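Local coordinates for probable M18 family aminopeptidase 1 (Thermotoga maritima, PDB 2GLF), which is probably a zinc-dependent metallopeptidase of the M18 family that removes amino acids from the N-terminus of peptides, here crystallised with manganese, at residues K123-L128 with E177-E182; A329-P334 with A344-Y349; G358-Y363 with K394-G399; A370-R375 with D413-G418. All coordinates share one frame; numbering follows the deposited sequence.

Contact 1 (K123-L128 with E177-E182)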
loop_
_atom_site.group_PDB
_atom_site.type_symbol
_atom_site.label_atom_id
_atom_site.label_comp_id
_atom_site.label_asym_id
_atom_site.label_seq_id
_atom_site.Cartn_x
_atom_site.Cartn_y
_atom_site.Cartn_z
ATOM N N LYS A 123 1.675 -1.599 -30.619
ATOM C CA LYS A 123 2.136 -1.726 -29.243
ATOM C C LYS A 123 2.718 -0.414 -28.747
ATOM O O LYS A 123 2.664 -0.120 -27.549
ATOM C CB LYS A 123 3.152 -2.852 -29.076
ATOM C CG LYS A 123 2.490 -4.150 -28.640
ATOM C CD LYS A 123 3.457 -5.067 -27.931
ATOM C CE LYS A 123 2.723 -6.234 -27.321
ATOM N NZ LYS A 123 3.643 -7.092 -26.548
ATOM N N LYS A 124 3.278 0.366 -29.666
ATOM C CA LYS A 124 3.818 1.687 -29.344
ATOM C C LYS A 124 5.313 1.728 -29.097
ATOM O O LYS A 124 6.024 2.497 -29.750
ATOM C CB LYS A 124 3.065 2.293 -28.151
ATOM C CG LYS A 124 2.913 3.803 -28.185
ATOM C CD LYS A 124 1.771 4.246 -27.287
ATOM C CE LYS A 124 0.461 3.609 -27.731
ATOM N NZ LYS A 124 -0.735 4.069 -26.960
ATOM N N TYR A 125 5.809 0.925 -28.161
ATOM C CA TYR A 125 7.244 0.939 -27.937
ATOM C C TYR A 125 7.943 0.329 -29.149
ATOM O O TYR A 125 9.156 0.459 -29.304
ATOM C CB TYR A 125 7.628 0.196 -26.649
ATOM C CG TYR A 125 7.154 -1.230 -26.542
ATOM C CD1 TYR A 125 6.015 -1.548 -25.811
ATOM C CD2 TYR A 125 7.860 -2.269 -27.149
ATOM C CE1 TYR A 125 5.588 -2.871 -25.681
ATOM C CE2 TYR A 125 7.442 -3.593 -27.028
ATOM C CZ TYR A 125 6.309 -3.889 -26.290
ATOM O OH TYR A 125 5.904 -5.194 -26.139
ATOM N N HIS A 126 7.170 -0.327 -30.014
ATOM C CA HIS A 126 7.712 -0.934 -31.229
ATOM C C HIS A 126 8.194 0.144 -32.199
ATOM O O HIS A 126 9.193 -0.035 -32.896
ATOM C CB HIS A 126 6.647 -1.742 -31.981
ATOM C CG HIS A 126 6.317 -3.067 -31.371
ATOM N ND1 HIS A 126 7.274 -3.921 -30.870
ATOM C CD2 HIS A 126 5.134 -3.717 -31.252
ATOM C CE1 HIS A 126 6.695 -5.039 -30.467
ATOM N NE2 HIS A 126 5.396 -4.941 -30.687
ATOM N N TRP A 127 7.468 1.260 -32.230
ATOM C CA TRP A 127 7.729 2.359 -33.150
ATOM C C TRP A 127 8.824 3.355 -32.801
ATOM O O TRP A 127 8.980 4.372 -33.481
ATOM C CB TRP A 127 6.409 3.096 -33.420
ATOM C CG TRP A 127 5.361 2.158 -33.931
ATOM C CD1 TRP A 127 4.713 1.175 -33.218
ATOM C CD2 TRP A 127 4.952 1.994 -35.294
ATOM N NE1 TRP A 127 3.944 0.407 -34.059
ATOM C CE2 TRP A 127 4.072 0.889 -35.338
ATOM C CE3 TRP A 127 5.250 2.668 -36.485
ATOM C CZ2 TRP A 127 3.487 0.448 -36.530
ATOM C CZ3 TRP A 127 4.668 2.226 -37.666
ATOM C CH2 TRP A 127 3.798 1.128 -37.680
ATOM N N LEU A 128 9.595 3.072 -31.760
ATOM C CA LEU A 128 10.680 3.969 -31.384
ATOM C C LEU A 128 12.022 3.459 -31.922
ATOM O O LEU A 128 12.295 2.252 -31.896
ATOM C CB LEU A 128 10.723 4.117 -29.865
ATOM C CG LEU A 128 9.486 4.814 -29.287
ATOM C CD1 LEU A 128 9.427 4.618 -27.790
ATOM C CD2 LEU A 128 9.520 6.295 -29.638
ATOM N N GLU A 177 1.866 3.410 -18.995
ATOM C CA GLU A 177 2.423 4.759 -18.981
ATOM C C GLU A 177 3.711 4.609 -19.772
ATOM O O GLU A 177 3.809 3.742 -20.642
ATOM C CB GLU A 177 2.766 5.201 -17.553
ATOM C CG GLU A 177 2.059 4.430 -16.442
ATOM C CD GLU A 177 0.560 4.670 -16.401
ATOM O OE1 GLU A 177 -0.110 4.078 -15.527
ATOM O OE2 GLU A 177 0.052 5.446 -17.238
ATOM N N LYS A 178 4.707 5.432 -19.471
ATOM C CA LYS A 178 5.983 5.333 -20.166
ATOM C C LYS A 178 5.870 5.826 -21.605
ATOM O O LYS A 178 6.308 6.931 -21.927
ATOM C CB LYS A 178 6.467 3.874 -20.152
ATOM C CG LYS A 178 7.867 3.639 -20.705
ATOM C CD LYS A 178 8.917 4.362 -19.877
ATOM C CE LYS A 178 10.313 3.913 -20.255
ATOM N NZ LYS A 178 10.519 3.972 -21.730
ATOM N N PHE A 179 5.277 5.006 -22.467
ATOM C CA PHE A 179 5.129 5.360 -23.872
ATOM C C PHE A 179 3.805 6.043 -24.151
ATOM O O PHE A 179 2.739 5.447 -24.016
ATOM C CB PHE A 179 5.266 4.116 -24.745
ATOM C CG PHE A 179 6.512 3.336 -24.475
ATOM C CD1 PHE A 179 6.490 2.237 -23.620
ATOM C CD2 PHE A 179 7.722 3.727 -25.036
ATOM C CE1 PHE A 179 7.657 1.539 -23.324
ATOM C CE2 PHE A 179 8.893 3.040 -24.748
ATOM C CZ PHE A 179 8.862 1.944 -23.891
ATOM N N LYS A 180 3.888 7.307 -24.547
ATOM C CA LYS A 180 2.705 8.088 -24.844
ATOM C C LYS A 180 2.568 8.358 -26.336
ATOM O O LYS A 180 3.558 8.639 -27.024
ATOM C CB LYS A 180 2.751 9.395 -24.054
ATOM C CG LYS A 180 2.698 9.158 -22.561
ATOM C CD LYS A 180 2.869 10.435 -21.774
ATOM C CE LYS A 180 2.845 10.154 -20.278
ATOM N NZ LYS A 180 3.114 11.370 -19.455
ATOM N N GLY A 181 1.334 8.251 -26.827
ATOM C CA GLY A 181 1.065 8.487 -28.232
ATOM C C GLY A 181 1.490 9.875 -28.669
ATOM O O GLY A 181 2.105 10.037 -29.723
ATOM N N GLU A 182 1.176 10.877 -27.854
ATOM C CA GLU A 182 1.526 12.259 -28.166
ATOM C C GLU A 182 2.999 12.478 -28.516
ATOM O O GLU A 182 3.348 13.475 -29.150
ATOM C CB GLU A 182 1.148 13.171 -27.002
ATOM C CG GLU A 182 -0.254 13.732 -27.077
ATOM C CD GLU A 182 -0.470 14.598 -28.304
ATOM O OE1 GLU A 182 0.392 15.453 -28.599
ATOM O OE2 GLU A 182 -1.510 14.429 -28.971
#

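Contact 2 (A329-P334 with A344-Y349)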
loop_
_atom_site.group_PDB
_atom_site.type_symbol
_atom_site.label_atom_id
_atom_site.label_comp_id
_atom_site.label_asym_id
_atom_site.label_seq_id
_atom_site.Cartn_x
_atom_site.Cartn_y
_atom_site.Cartn_z
ATOM N N ALA A 329 -3.153 -16.360 -33.947
ATOM C CA ALA A 329 -1.864 -16.310 -33.274
ATOM C C ALA A 329 -1.262 -17.690 -33.107
ATOM O O ALA A 329 -1.903 -18.587 -32.578
ATOM C CB ALA A 329 -2.024 -15.644 -31.919
ATOM N N ALA A 330 -0.033 -17.861 -33.574
ATOM C CA ALA A 330 0.661 -19.136 -33.450
ATOM C C ALA A 330 1.313 -19.144 -32.067
ATOM O O ALA A 330 1.418 -18.090 -31.437
ATOM C CB ALA A 330 1.713 -19.258 -34.531
ATOM N N VAL A 331 1.744 -20.303 -31.572
ATOM C CA VAL A 331 2.357 -20.300 -30.249
ATOM C C VAL A 331 3.755 -19.721 -30.345
ATOM O O VAL A 331 4.546 -20.106 -31.206
ATOM C CB VAL A 331 2.444 -21.714 -29.604
ATOM C CG1 VAL A 331 1.063 -22.345 -29.525
ATOM C CG2 VAL A 331 3.376 -22.580 -30.387
ATOM N N ASN A 332 4.030 -18.765 -29.464
ATOM C CA ASN A 332 5.319 -18.096 -29.382
ATOM C C ASN A 332 5.962 -18.761 -28.163
ATOM O O ASN A 332 5.726 -18.358 -27.027
ATOM C CB ASN A 332 5.076 -16.608 -29.145
ATOM C CG ASN A 332 6.276 -15.762 -29.450
ATOM O OD1 ASN A 332 6.139 -14.657 -29.963
ATOM N ND2 ASN A 332 7.458 -16.259 -29.127
ATOM N N PRO A 333 6.788 -19.794 -28.391
ATOM C CA PRO A 333 7.463 -20.545 -27.329
ATOM C C PRO A 333 7.644 -19.854 -25.966
ATOM O O PRO A 333 7.017 -20.251 -24.981
ATOM C CB PRO A 333 8.777 -20.946 -27.985
ATOM C CG PRO A 333 8.359 -21.200 -29.376
ATOM C CD PRO A 333 7.463 -20.019 -29.684
ATOM N N PRO A 334 8.489 -18.811 -25.890
ATOM C CA PRO A 334 8.688 -18.135 -24.600
ATOM C C PRO A 334 7.403 -17.694 -23.899
ATOM O O PRO A 334 7.384 -17.533 -22.676
ATOM C CB PRO A 334 9.579 -16.949 -24.964
ATOM C CG PRO A 334 9.182 -16.656 -26.389
ATOM C CD PRO A 334 9.113 -18.043 -26.981
ATOM N N ALA A 344 -4.380 -24.557 -29.985
ATOM C CA ALA A 344 -3.578 -23.454 -30.515
ATOM C C ALA A 344 -2.858 -23.863 -31.795
ATOM O O ALA A 344 -2.385 -24.990 -31.924
ATOM C CB ALA A 344 -2.569 -23.013 -29.480
ATOM N N PRO A 345 -2.761 -22.946 -32.760
ATOM C CA PRO A 345 -2.085 -23.262 -34.017
ATOM C C PRO A 345 -0.567 -23.215 -33.914
ATOM O O PRO A 345 -0.010 -22.457 -33.113
ATOM C CB PRO A 345 -2.619 -22.197 -34.961
ATOM C CG PRO A 345 -2.740 -21.014 -34.056
ATOM C CD PRO A 345 -3.383 -21.614 -32.821
ATOM N N LYS A 346 0.094 -24.029 -34.733
ATOM C CA LYS A 346 1.553 -24.084 -34.782
ATOM C C LYS A 346 1.961 -23.702 -36.206
ATOM O O LYS A 346 1.251 -24.032 -37.168
ATOM C CB LYS A 346 2.045 -25.503 -34.479
ATOM C CG LYS A 346 1.587 -26.079 -33.156
ATOM C CD LYS A 346 2.304 -25.435 -31.985
ATOM C CE LYS A 346 2.897 -26.498 -31.074
ATOM N NZ LYS A 346 3.857 -27.339 -31.831
ATOM N N LEU A 347 3.094 -23.011 -36.342
ATOM C CA LEU A 347 3.590 -22.597 -37.657
ATOM C C LEU A 347 3.912 -23.786 -38.560
ATOM O O LEU A 347 4.529 -24.754 -38.129
ATOM C CB LEU A 347 4.854 -21.745 -37.513
ATOM C CG LEU A 347 4.743 -20.354 -36.896
ATOM C CD1 LEU A 347 6.144 -19.811 -36.645
ATOM C CD2 LEU A 347 3.965 -19.440 -37.824
ATOM N N GLY A 348 3.490 -23.705 -39.817
ATOM C CA GLY A 348 3.763 -24.773 -40.761
ATOM C C GLY A 348 2.879 -26.005 -40.663
ATOM O O GLY A 348 3.154 -27.020 -41.312
ATOM N N TYR A 349 1.819 -25.935 -39.863
ATOM C CA TYR A 349 0.927 -27.078 -39.732
ATOM C C TYR A 349 -0.436 -26.871 -40.377
ATOM O O TYR A 349 -1.438 -27.440 -39.937
ATOM C CB TYR A 349 0.785 -27.484 -38.260
ATOM C CG TYR A 349 1.954 -28.325 -37.795
ATOM C CD1 TYR A 349 3.218 -27.760 -37.607
ATOM C CD2 TYR A 349 1.822 -29.703 -37.636
ATOM C CE1 TYR A 349 4.315 -28.551 -37.281
ATOM C CE2 TYR A 349 2.914 -30.498 -37.312
ATOM C CZ TYR A 349 4.154 -29.919 -37.139
ATOM O OH TYR A 349 5.233 -30.713 -36.837
HETATM O O HOH W 1 3.879 -21.974 -33.763
#

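Contact 3 (G358-Y363 with K394-G399)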
loop_
_atom_site.group_PDB
_atom_site.type_symbol
_atom_site.label_atom_id
_atom_site.label_comp_id
_atom_site.label_asym_id
_atom_site.label_seq_id
_atom_site.Cartn_x
_atom_site.Cartn_y
_atom_site.Cartn_z
ATOM N N GLY A 358 -13.886 -14.338 -29.281
ATOM C CA GLY A 358 -14.518 -13.261 -28.535
ATOM C C GLY A 358 -13.710 -12.841 -27.325
ATOM O O GLY A 358 -12.486 -12.737 -27.391
ATOM N N ALA A 359 -14.398 -12.591 -26.217
ATOM C CA ALA A 359 -13.735 -12.193 -24.980
ATOM C C ALA A 359 -14.238 -13.066 -23.831
ATOM O O ALA A 359 -14.289 -14.287 -23.949
ATOM C CB ALA A 359 -14.002 -10.724 -24.686
ATOM N N ARG A 360 -14.627 -12.440 -22.731
ATOM C CA ARG A 360 -15.118 -13.172 -21.572
ATOM C C ARG A 360 -16.203 -14.220 -21.906
ATOM O O ARG A 360 -17.374 -14.059 -21.543
ATOM C CB ARG A 360 -15.649 -12.174 -20.541
ATOM C CG ARG A 360 -14.607 -11.182 -20.058
ATOM C CD ARG A 360 -13.664 -11.827 -19.071
ATOM N NE ARG A 360 -14.387 -12.285 -17.890
ATOM C CZ ARG A 360 -13.820 -12.886 -16.850
ATOM N NH1 ARG A 360 -12.511 -13.105 -16.842
ATOM N NH2 ARG A 360 -14.562 -13.266 -15.819
ATOM N N GLY A 361 -15.821 -15.295 -22.586
ATOM C CA GLY A 361 -16.798 -16.317 -22.915
ATOM C C GLY A 361 -17.630 -16.077 -24.167
ATOM O O GLY A 361 -18.860 -16.072 -24.103
ATOM N N LYS A 362 -16.959 -15.875 -25.300
ATOM C CA LYS A 362 -17.606 -15.665 -26.594
ATOM C C LYS A 362 -18.433 -14.402 -26.823
ATOM O O LYS A 362 -19.375 -14.425 -27.620
ATOM C CB LYS A 362 -18.478 -16.872 -26.948
ATOM C CG LYS A 362 -17.724 -18.071 -27.476
ATOM C CD LYS A 362 -17.590 -19.144 -26.426
ATOM C CE LYS A 362 -17.172 -20.455 -27.064
ATOM N NZ LYS A 362 -18.191 -20.920 -28.059
ATOM N N TYR A 363 -18.097 -13.304 -26.154
ATOM C CA TYR A 363 -18.845 -12.064 -26.352
ATOM C C TYR A 363 -18.470 -11.418 -27.674
ATOM O O TYR A 363 -17.331 -11.534 -28.127
ATOM C CB TYR A 363 -18.566 -11.045 -25.239
ATOM C CG TYR A 363 -18.948 -11.482 -23.850
ATOM C CD1 TYR A 363 -19.738 -12.609 -23.643
ATOM C CD2 TYR A 363 -18.507 -10.769 -22.736
ATOM C CE1 TYR A 363 -20.079 -13.021 -22.355
ATOM C CE2 TYR A 363 -18.842 -11.171 -21.445
ATOM C CZ TYR A 363 -19.627 -12.299 -21.260
ATOM O OH TYR A 363 -19.934 -12.728 -19.987
ATOM N N LYS A 394 -5.958 -18.916 -24.208
ATOM C CA LYS A 394 -6.740 -19.521 -23.132
ATOM C C LYS A 394 -8.029 -18.736 -22.988
ATOM O O LYS A 394 -8.126 -17.614 -23.473
ATOM C CB LYS A 394 -5.976 -19.467 -21.809
ATOM C CG LYS A 394 -4.790 -20.394 -21.697
ATOM C CD LYS A 394 -4.170 -20.283 -20.315
ATOM C CE LYS A 394 -3.153 -21.387 -20.057
ATOM N NZ LYS A 394 -2.047 -21.356 -21.047
ATOM N N VAL A 395 -8.998 -19.313 -22.289
ATOM C CA VAL A 395 -10.304 -18.696 -22.116
ATOM C C VAL A 395 -10.410 -17.190 -21.828
ATOM O O VAL A 395 -11.021 -16.465 -22.620
ATOM C CB VAL A 395 -11.128 -19.490 -21.088
ATOM C CG1 VAL A 395 -12.451 -18.785 -20.785
ATOM C CG2 VAL A 395 -11.395 -20.875 -21.652
ATOM N N ASP A 396 -9.852 -16.684 -20.735
ATOM C CA ASP A 396 -9.994 -15.242 -20.520
ATOM C C ASP A 396 -8.743 -14.398 -20.775
ATOM O O ASP A 396 -8.620 -13.284 -20.270
ATOM C CB ASP A 396 -10.544 -14.965 -19.119
ATOM C CG ASP A 396 -12.032 -15.236 -19.025
ATOM O OD1 ASP A 396 -12.762 -14.786 -19.933
ATOM O OD2 ASP A 396 -12.471 -15.887 -18.050
ATOM N N GLN A 397 -7.835 -14.930 -21.589
ATOM C CA GLN A 397 -6.587 -14.255 -21.929
ATOM C C GLN A 397 -6.739 -12.911 -22.632
ATOM O O GLN A 397 -6.098 -11.922 -22.250
ATOM C CB GLN A 397 -5.723 -15.171 -22.790
ATOM C CG GLN A 397 -4.721 -15.951 -21.984
ATOM C CD GLN A 397 -3.630 -15.067 -21.437
ATOM O OE1 GLN A 397 -2.806 -15.502 -20.640
ATOM N NE2 GLN A 397 -3.614 -13.816 -21.869
ATOM N N GLY A 398 -7.572 -12.871 -23.666
ATOM C CA GLY A 398 -7.754 -11.629 -24.389
ATOM C C GLY A 398 -8.880 -11.663 -25.393
ATOM O O GLY A 398 -9.594 -12.656 -25.508
ATOM N N GLY A 399 -9.033 -10.568 -26.127
ATOM C CA GLY A 399 -10.092 -10.489 -27.114
ATOM C C GLY A 399 -9.611 -10.545 -28.549
ATOM O O GLY A 399 -8.415 -10.468 -28.823
#

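Contact 4 (A370-R375 with D413-G418)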
loop_
_atom_site.group_PDB
_atom_site.type_symbol
_atom_site.label_atom_id
_atom_site.label_comp_id
_atom_site.label_asym_id
_atom_site.label_seq_id
_atom_site.Cartn_x
_atom_site.Cartn_y
_atom_site.Cartn_z
ATOM N N ALA A 370 -22.036 -25.750 -35.994
ATOM C CA ALA A 370 -21.443 -27.048 -36.255
ATOM C C ALA A 370 -21.698 -27.497 -37.695
ATOM O O ALA A 370 -20.792 -28.006 -38.365
ATOM C CB ALA A 370 -21.996 -28.069 -35.287
ATOM N N GLU A 371 -22.924 -27.307 -38.175
ATOM C CA GLU A 371 -23.275 -27.716 -39.532
ATOM C C GLU A 371 -22.337 -27.113 -40.568
ATOM O O GLU A 371 -21.883 -27.806 -41.480
ATOM C CB GLU A 371 -24.721 -27.329 -39.866
ATOM C CG GLU A 371 -25.440 -26.526 -38.793
ATOM C CD GLU A 371 -25.826 -27.358 -37.586
ATOM O OE1 GLU A 371 -26.696 -28.248 -37.721
ATOM O OE2 GLU A 371 -25.255 -27.117 -36.501
ATOM N N PHE A 372 -22.034 -25.827 -40.428
ATOM C CA PHE A 372 -21.146 -25.166 -41.376
ATOM C C PHE A 372 -19.707 -25.660 -41.226
ATOM O O PHE A 372 -19.005 -25.861 -42.217
ATOM C CB PHE A 372 -21.191 -23.652 -41.192
ATOM C CG PHE A 372 -20.538 -22.898 -42.305
ATOM C CD1 PHE A 372 -19.724 -21.802 -42.042
ATOM C CD2 PHE A 372 -20.730 -23.287 -43.627
ATOM C CE1 PHE A 372 -19.108 -21.104 -43.082
ATOM C CE2 PHE A 372 -20.120 -22.599 -44.677
ATOM C CZ PHE A 372 -19.309 -21.507 -44.407
ATOM N N VAL A 373 -19.253 -25.851 -39.992
ATOM C CA VAL A 373 -17.900 -26.343 -39.786
ATOM C C VAL A 373 -17.825 -27.735 -40.420
ATOM O O VAL A 373 -16.779 -28.152 -40.934
ATOM C CB VAL A 373 -17.553 -26.433 -38.281
ATOM C CG1 VAL A 373 -16.115 -26.911 -38.101
ATOM C CG2 VAL A 373 -17.746 -25.074 -37.625
ATOM N N ALA A 374 -18.947 -28.447 -40.388
ATOM C CA ALA A 374 -19.018 -29.781 -40.972
ATOM C C ALA A 374 -18.778 -29.671 -42.476
ATOM O O ALA A 374 -17.926 -30.357 -43.035
ATOM C CB ALA A 374 -20.383 -30.393 -40.698
ATOM N N ARG A 375 -19.535 -28.795 -43.127
ATOM C CA ARG A 375 -19.401 -28.594 -44.560
ATOM C C ARG A 375 -17.984 -28.181 -44.953
ATOM O O ARG A 375 -17.454 -28.635 -45.966
ATOM C CB ARG A 375 -20.404 -27.542 -45.029
ATOM C CG ARG A 375 -21.856 -27.988 -44.913
ATOM C CD ARG A 375 -22.798 -26.862 -45.278
ATOM N NE ARG A 375 -22.523 -26.350 -46.617
ATOM C CZ ARG A 375 -22.994 -25.201 -47.090
ATOM N NH1 ARG A 375 -23.770 -24.437 -46.327
ATOM N NH2 ARG A 375 -22.692 -24.815 -48.328
ATOM N N ASP A 413 -23.893 -17.859 -43.584
ATOM C CA ASP A 413 -22.986 -18.564 -42.683
ATOM C C ASP A 413 -21.533 -18.173 -42.924
ATOM O O ASP A 413 -21.082 -18.082 -44.067
ATOM C CB ASP A 413 -23.164 -20.072 -42.848
ATOM C CG ASP A 413 -24.435 -20.578 -42.190
ATOM O OD1 ASP A 413 -24.396 -20.922 -40.990
ATOM O OD2 ASP A 413 -25.482 -20.615 -42.866
ATOM N N VAL A 414 -20.807 -17.944 -41.832
ATOM C CA VAL A 414 -19.411 -17.534 -41.897
ATOM C C VAL A 414 -18.506 -18.392 -41.021
ATOM O O VAL A 414 -18.973 -19.069 -40.103
ATOM C CB VAL A 414 -19.267 -16.080 -41.450
ATOM C CG1 VAL A 414 -17.910 -15.533 -41.867
ATOM C CG2 VAL A 414 -20.409 -15.262 -42.027
ATOM N N ILE A 415 -17.208 -18.342 -41.311
ATOM C CA ILE A 415 -16.192 -19.103 -40.578
ATOM C C ILE A 415 -14.831 -18.431 -40.742
ATOM O O ILE A 415 -14.384 -18.191 -41.860
ATOM C CB ILE A 415 -16.081 -20.562 -41.110
ATOM C CG1 ILE A 415 -15.034 -21.346 -40.318
ATOM C CG2 ILE A 415 -15.701 -20.552 -42.582
ATOM C CD1 ILE A 415 -15.391 -21.544 -38.873
ATOM N N ASP A 416 -14.179 -18.121 -39.626
ATOM C CA ASP A 416 -12.863 -17.490 -39.668
ATOM C C ASP A 416 -11.828 -18.522 -40.105
ATOM O O ASP A 416 -11.834 -19.658 -39.632
ATOM C CB ASP A 416 -12.489 -16.938 -38.292
ATOM C CG ASP A 416 -13.497 -15.930 -37.776
ATOM O OD1 ASP A 416 -14.440 -16.330 -37.055
ATOM O OD2 ASP A 416 -13.347 -14.737 -38.103
HETATM N N MSE A 417 -10.933 -18.124 -41.003
HETATM C CA MSE A 417 -9.915 -19.038 -41.498
HETATM C C MSE A 417 -8.718 -18.265 -42.040
HETATM O O MSE A 417 -8.870 -17.240 -42.706
HETATM C CB MSE A 417 -10.520 -19.912 -42.590
HETATM C CG MSE A 417 -9.750 -21.173 -42.880
HETATM SE SE MSE A 417 -10.835 -22.394 -43.904
HETATM C CE MSE A 417 -11.837 -23.169 -42.446
ATOM N N GLY A 418 -7.525 -18.762 -41.743
ATOM C CA GLY A 418 -6.316 -18.102 -42.195
ATOM C C GLY A 418 -5.079 -18.669 -41.524
ATOM O O GLY A 418 -5.183 -19.589 -40.716
#

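Contact 1 (K123-L128 with E177-E182)
Tyr125 OH has two hydrogen-bond partners. Lys123 NZ donates to Tyr125 OH over 3.0 Å, and Asp163 of a second subunit is bonded to the same hydroxyl, which fixes the polar end of Tyr125 at a subunit interface. The other end of the tyrosine meets Phe179 of the same chain. Tyr125 CG sits between the backbone N and the carbonyl carbon (chi1 56°), which turns the ring away from Phe179 and leaves CB to do the touching. Tyr125 CB stands over the centre of the Phe179 ring, 3.5 Å from Phe179 CZ, as a CH-pi contact. The opposite face of that ring has Lys178 CG over its rim. The two aromatic rings themselves meet obliquely, with planes at 48°. Leu128 comes in at the ring edge, with Leu128 CD1 3.4 Å from Phe179 CD2. Lys124 runs alongside Phe179 in the opposite sense, and Lys124 CD lies 3.6 Å from Phe179 O. Its NZ goes on to a salt bridge with Asp396 of a third subunit. Phe179 also meets Tyr125 of the second subunit edge-to-face, and Tyr125 meets Phe179 of that subunit in the same way. The contact joins two loops of the six-stranded antiparallel sheet. Segment 123-128 links strands 111-119 and 132-139. Segment 177-182 lies in the loop that leads from strand 145-150 to strand 185-189.

Contact 2 (A329-P334 with A344-Y349)
Val331 turns its two methyl groups to different partners. Val331 CG1 lies anti to the carbonyl carbon (chi1 -57°) and meets Ala344 CB at 3.7 Å. Val331 CG2 touches the middle of the Lys346 chain, 3.4 Å from Lys346 CD, and the two side chains pass at a slant. Lys346 CB points away from the opposite segment, but bends further along the chain bring its methylenes back against the valine. Its NZ ends on Gln110 of a second subunit. On another side, Ala330 CB faces the Leu347 branch, 4.0 Å from Leu347 CD2. The Pro345 ring packs beside the carbonyl of Ala329. An alanine in place of Val331 would probably leave Ala344 CB and the Lys346 methylenes without their apolar partner and open a small gap. The backbones are tied as well. Val331 N donates to Pro345 O over 3.2 Å, and Ala330 CA adds a CA-H...O contact to the same oxygen. One water donates to Val331 O and accepts from Leu347 N. The contact joins the two ends of the long loop between strands 321-329 and 351-354, beginning at the end of the first. Its chemistry is mixed: small apolar groups make up the side-chain part of a buried contact, and one direct and one water-mediated link join the two backbones.

Contact 3 (G358-Y363 with K394-G399)
Two bends fold the Arg360 side chain back over Asp396, at chi2 (-77°) and chi3 (-62°). Its bond from CA to CB leads away from the other segment, yet the guanidinium returns to it. Asp396 CG lies beside its own backbone N and brings the carboxylate under the arginine. The flat groups are nearly parallel, 16° apart. Asp396 OD2 sits over one face of the guanidinium, 3.0 Å from Arg360 NH1. This is a salt bridge of charge alone, since no N-H points at the oxygen. Arg360 is poorly ordered, so the pairing is probably loose. The carboxylate has firmer partners on a fourth subunit: OD1 bonds Tyr118 and OD2 bonds Lys124 of that chain. Replacing Asp396 by alanine is likely to leave Arg360, and Lys124 and Tyr118 of the neighbouring subunit, without their shared acid. Further along, the backbones themselves touch: Gly399 CA makes a CA-H...O contact with Gly358 O at 3.3 Å. A type I turn from Lys394 to Gln397 presents Asp396, and it is closed by a bond from Gln397 N to Lys394 O. Both segments are loops that follow neighbouring parallel strands of the mixed sheet. Segment 358-363 leads from strand 351-354 to helix 370-382. Segment 394-399 leads from strand 387-389, at the sheet edge within this chain, to helix 404-408.

Contact 4 (A370-R375 with D413-G418)
Phe372 carries this contact from the first turn of its helix. Its CG is swung opposite the backbone N (chi1 -168°), which sends the ring out toward the strand. Asp413 CB stands over the centre of one ring face, 3.9 Å from Phe372 CG, as a CH-pi contact. At the ring edge, Val414 O lies 3.4 Å from Phe372 CD1. Ile415 approaches at a slant, with Ile415 CG2 3.5 Å from Phe372 CE1. Val373 follows with a lighter touch: Val373 CG2 is 4.4 Å from Ile415 CD1. Further on, Arg375 NH1 stays 5.4 Å from Asp413 OD2. That carboxylate is instead paired with Arg69 of a fourth subunit, so Asp413 offers its methylene to the ring and its charge to the interface. Helix 370-375 and strand 414-418 cross at -56°, with their axes 9.0 Å apart. Strand 414-421 lies between strand 321-329, parallel to it, and the antiparallel strand 351-354. Phe372 also touches Ser321, and Ile415 touches Ile323. Val414 points away from the helix and packs on helix 404-408, so helices line both faces of the mixed sheet here.

Contacts 1, 2 and 4 are largely buried, whereas contact 3 is only partly so. Contacts 2, 3 and 4 all belong to the mixed sheet and its loops; contact 1 belongs to the antiparallel sheet. Contacts 3 and 4 alternate along the chain, with helix 370-382 following the first loop of contact 3 and supplying the first segment of contact 4. Aromatic rings dominate contacts 1 and 4, each with a CB over a phenylalanine face. Contact 2 relies on one backbone bond, a water bridge and small apolar groups, contact 3 on an ion pair and a backbone CA-H...O contact. Contacts 1 and 3 also meet between subunits, through Lys124 of one chain and Asp396 of another.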